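Local atomic coordinates of NDP-N-acetyl-D-galactosaminuronic acid dehydrogenase (Methanosarcina mazei Go1, PDB entry 3G79), a protein that probably oxidises UDP-N-acetyl-D-mannosamine to the corresponding uronate, using two molecules of NAD(+) for each sugar nucleotide. Residues A[360-365]-A[394-399]. Numbering follows the deposited sequence.
Sequences GWAFIK and PYVVNY
Trp361 and Tyr399 both carry CG anti to the backbone N (chi1 -176° and -160°), and these torsions bring the two rings together between their loops. They meet as a T-shaped pair: the indole puts its NE1 and CZ2 edge against one face of the phenol, and the planes stand at 83°. The centroid of the indole's five-membered ring is 4.4 Å from that of the Tyr399 ring. Trp361 NE1 lies above that face, offset toward the rim on the CD1 side, 3.1 Å from Tyr399 CD1, while further along the same edge Trp361 CZ2 lies 3.4 Å from Tyr399 CE2. Both loops leave the C-terminal ends of neighbouring parallel strands, 355-359 and 388-392, in the Rossmann-like UDP-binding domain. Asp393, directly after strand 388-392, ties the loops together: its OD1 accepts hydrogen bonds from the backbone N of Trp361 and Ala362, its OD2 from those of Tyr395 and Val396. Val396 divides its methyls between two neighbours: CG1 reaches the indole edge, 3.8 Å from Trp361 CD1, and CG2 packs 3.6 Å from Ala362 CB. With an alanine in place of Tyr399, the indole edge would probably lose the ring face it abuts, and Glu376 its hydroxyl partner. That hydroxyl, hydrogen-bonded to the Glu376 carboxylate, links the phenol to helix 375-385, whose Ser375, Glu376 and Arg379 also touch the Trp361 side chain.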
loop_
_atom_site.group_PDB
_atom_site.type_symbol
_atom_site.label_atom_id
_atom_site.label_comp_id
_atom_site.label_asym_id
_atom_site.label_seq_id
_atom_site.Cartn_x
_atom_site.Cartn_y
_atom_site.Cartn_z
ATOM N N GLY A 360 -21.963 -3.034 -18.338
ATOM C CA GLY A 360 -20.792 -3.715 -17.803
ATOM C C GLY A 360 -21.106 -4.803 -16.806
ATOM O O GLY A 360 -21.623 -4.532 -15.701
ATOM N N TRP A 361 -20.792 -6.037 -17.211
ATOM C CA TRP A 361 -20.966 -7.211 -16.379
ATOM C C TRP A 361 -19.620 -7.843 -15.997
ATOM O O TRP A 361 -19.448 -8.249 -14.853
ATOM C CB TRP A 361 -21.855 -8.219 -17.092
ATOM C CG TRP A 361 -22.164 -9.422 -16.279
ATOM C CD1 TRP A 361 -21.618 -10.640 -16.418
ATOM C CD2 TRP A 361 -23.111 -9.523 -15.205
ATOM N NE1 TRP A 361 -22.171 -11.513 -15.521
ATOM C CE2 TRP A 361 -23.094 -10.850 -14.763
ATOM C CE3 TRP A 361 -23.992 -8.626 -14.603
ATOM C CZ2 TRP A 361 -23.894 -11.302 -13.723
ATOM C CZ3 TRP A 361 -24.790 -9.073 -13.587
ATOM C CH2 TRP A 361 -24.745 -10.399 -13.155
ATOM N N ALA A 362 -18.664 -7.951 -16.929
ATOM C CA ALA A 362 -17.288 -8.268 -16.523
ATOM C C ALA A 362 -16.759 -7.143 -15.634
ATOM O O ALA A 362 -17.383 -6.101 -15.551
ATOM C CB ALA A 362 -16.415 -8.447 -17.700
ATOM N N PHE A 363 -15.632 -7.323 -14.961
ATOM C CA PHE A 363 -15.161 -6.234 -14.069
ATOM C C PHE A 363 -13.809 -5.623 -14.453
ATOM O O PHE A 363 -13.428 -4.608 -13.872
ATOM C CB PHE A 363 -15.194 -6.643 -12.584
ATOM C CG PHE A 363 -14.479 -7.924 -12.307
ATOM C CD1 PHE A 363 -13.144 -7.908 -11.893
ATOM C CD2 PHE A 363 -15.125 -9.146 -12.492
ATOM C CE1 PHE A 363 -12.460 -9.106 -11.649
ATOM C CE2 PHE A 363 -14.466 -10.360 -12.281
ATOM C CZ PHE A 363 -13.134 -10.355 -11.851
ATOM N N ILE A 364 -13.118 -6.221 -15.436
ATOM C CA ILE A 364 -11.893 -5.629 -16.036
ATOM C C ILE A 364 -12.141 -5.005 -17.403
ATOM O O ILE A 364 -12.808 -5.597 -18.236
ATOM C CB ILE A 364 -10.677 -6.629 -16.196
ATOM C CG1 ILE A 364 -10.629 -7.690 -15.092
ATOM C CG2 ILE A 364 -9.358 -5.844 -16.259
ATOM C CD1 ILE A 364 -11.313 -8.945 -15.495
ATOM N N LYS A 365 -11.544 -3.835 -17.619
ATOM C CA LYS A 365 -11.640 -3.083 -18.860
ATOM C C LYS A 365 -11.459 -4.001 -20.050
ATOM O O LYS A 365 -10.344 -4.356 -20.370
ATOM C CB LYS A 365 -10.581 -1.973 -18.885
ATOM C CG LYS A 365 -10.523 -1.146 -20.170
ATOM C CD LYS A 365 -9.543 0.016 -20.005
ATOM C CE LYS A 365 -9.569 1.014 -21.190
ATOM N NZ LYS A 365 -8.714 2.257 -20.941
ATOM N N PRO A 394 -20.007 -6.197 -23.957
ATOM C CA PRO A 394 -19.600 -6.540 -25.318
ATOM C C PRO A 394 -18.960 -7.902 -25.384
ATOM O O PRO A 394 -18.884 -8.478 -26.461
ATOM C CB PRO A 394 -18.559 -5.459 -25.671
ATOM C CG PRO A 394 -18.597 -4.478 -24.566
ATOM C CD PRO A 394 -19.092 -5.213 -23.361
ATOM N N TYR A 395 -18.552 -8.426 -24.236
ATOM C CA TYR A 395 -17.668 -9.598 -24.175
ATOM C C TYR A 395 -18.256 -10.813 -23.502
ATOM O O TYR A 395 -17.993 -11.937 -23.908
ATOM C CB TYR A 395 -16.371 -9.239 -23.451
ATOM C CG TYR A 395 -15.730 -8.029 -24.024
ATOM C CD1 TYR A 395 -14.965 -8.119 -25.187
ATOM C CD2 TYR A 395 -15.914 -6.777 -23.432
ATOM C CE1 TYR A 395 -14.382 -6.990 -25.745
ATOM C CE2 TYR A 395 -15.340 -5.632 -23.981
ATOM C CZ TYR A 395 -14.577 -5.750 -25.132
ATOM O OH TYR A 395 -13.990 -4.638 -25.682
ATOM N N VAL A 396 -19.021 -10.595 -22.451
ATOM C CA VAL A 396 -19.466 -11.717 -21.652
ATOM C C VAL A 396 -20.663 -12.386 -22.308
ATOM O O VAL A 396 -21.746 -11.811 -22.413
ATOM C CB VAL A 396 -19.733 -11.314 -20.177
ATOM C CG1 VAL A 396 -20.084 -12.533 -19.324
ATOM C CG2 VAL A 396 -18.511 -10.645 -19.612
ATOM N N VAL A 397 -20.449 -13.599 -22.775
ATOM C CA VAL A 397 -21.554 -14.370 -23.289
ATOM C C VAL A 397 -21.793 -15.559 -22.350
ATOM O O VAL A 397 -20.838 -16.168 -21.843
ATOM C CB VAL A 397 -21.328 -14.769 -24.788
ATOM C CG1 VAL A 397 -20.287 -15.881 -24.924
ATOM C CG2 VAL A 397 -22.657 -15.119 -25.486
ATOM N N ASN A 398 -23.065 -15.851 -22.084
ATOM C CA ASN A 398 -23.461 -17.077 -21.382
ATOM C C ASN A 398 -23.115 -17.067 -19.909
ATOM O O ASN A 398 -22.285 -17.857 -19.449
ATOM C CB ASN A 398 -22.869 -18.332 -22.053
ATOM C CG ASN A 398 -23.644 -18.758 -23.283
ATOM O OD1 ASN A 398 -23.055 -19.111 -24.307
ATOM N ND2 ASN A 398 -24.973 -18.727 -23.190
ATOM N N TYR A 399 -23.741 -16.161 -19.173
ATOM C CA TYR A 399 -23.633 -16.204 -17.728
ATOM C C TYR A 399 -24.738 -17.123 -17.254
ATOM O O TYR A 399 -25.835 -17.133 -17.844
ATOM C CB TYR A 399 -23.763 -14.816 -17.098
ATOM C CG TYR A 399 -23.205 -14.705 -15.697
ATOM C CD1 TYR A 399 -21.834 -14.552 -15.481
ATOM C CD2 TYR A 399 -24.040 -14.743 -14.585
ATOM C CE1 TYR A 399 -21.317 -14.423 -14.200
ATOM C CE2 TYR A 399 -23.524 -14.635 -13.286
ATOM C CZ TYR A 399 -22.168 -14.470 -13.115
ATOM O OH TYR A 399 -21.657 -14.352 -11.849
#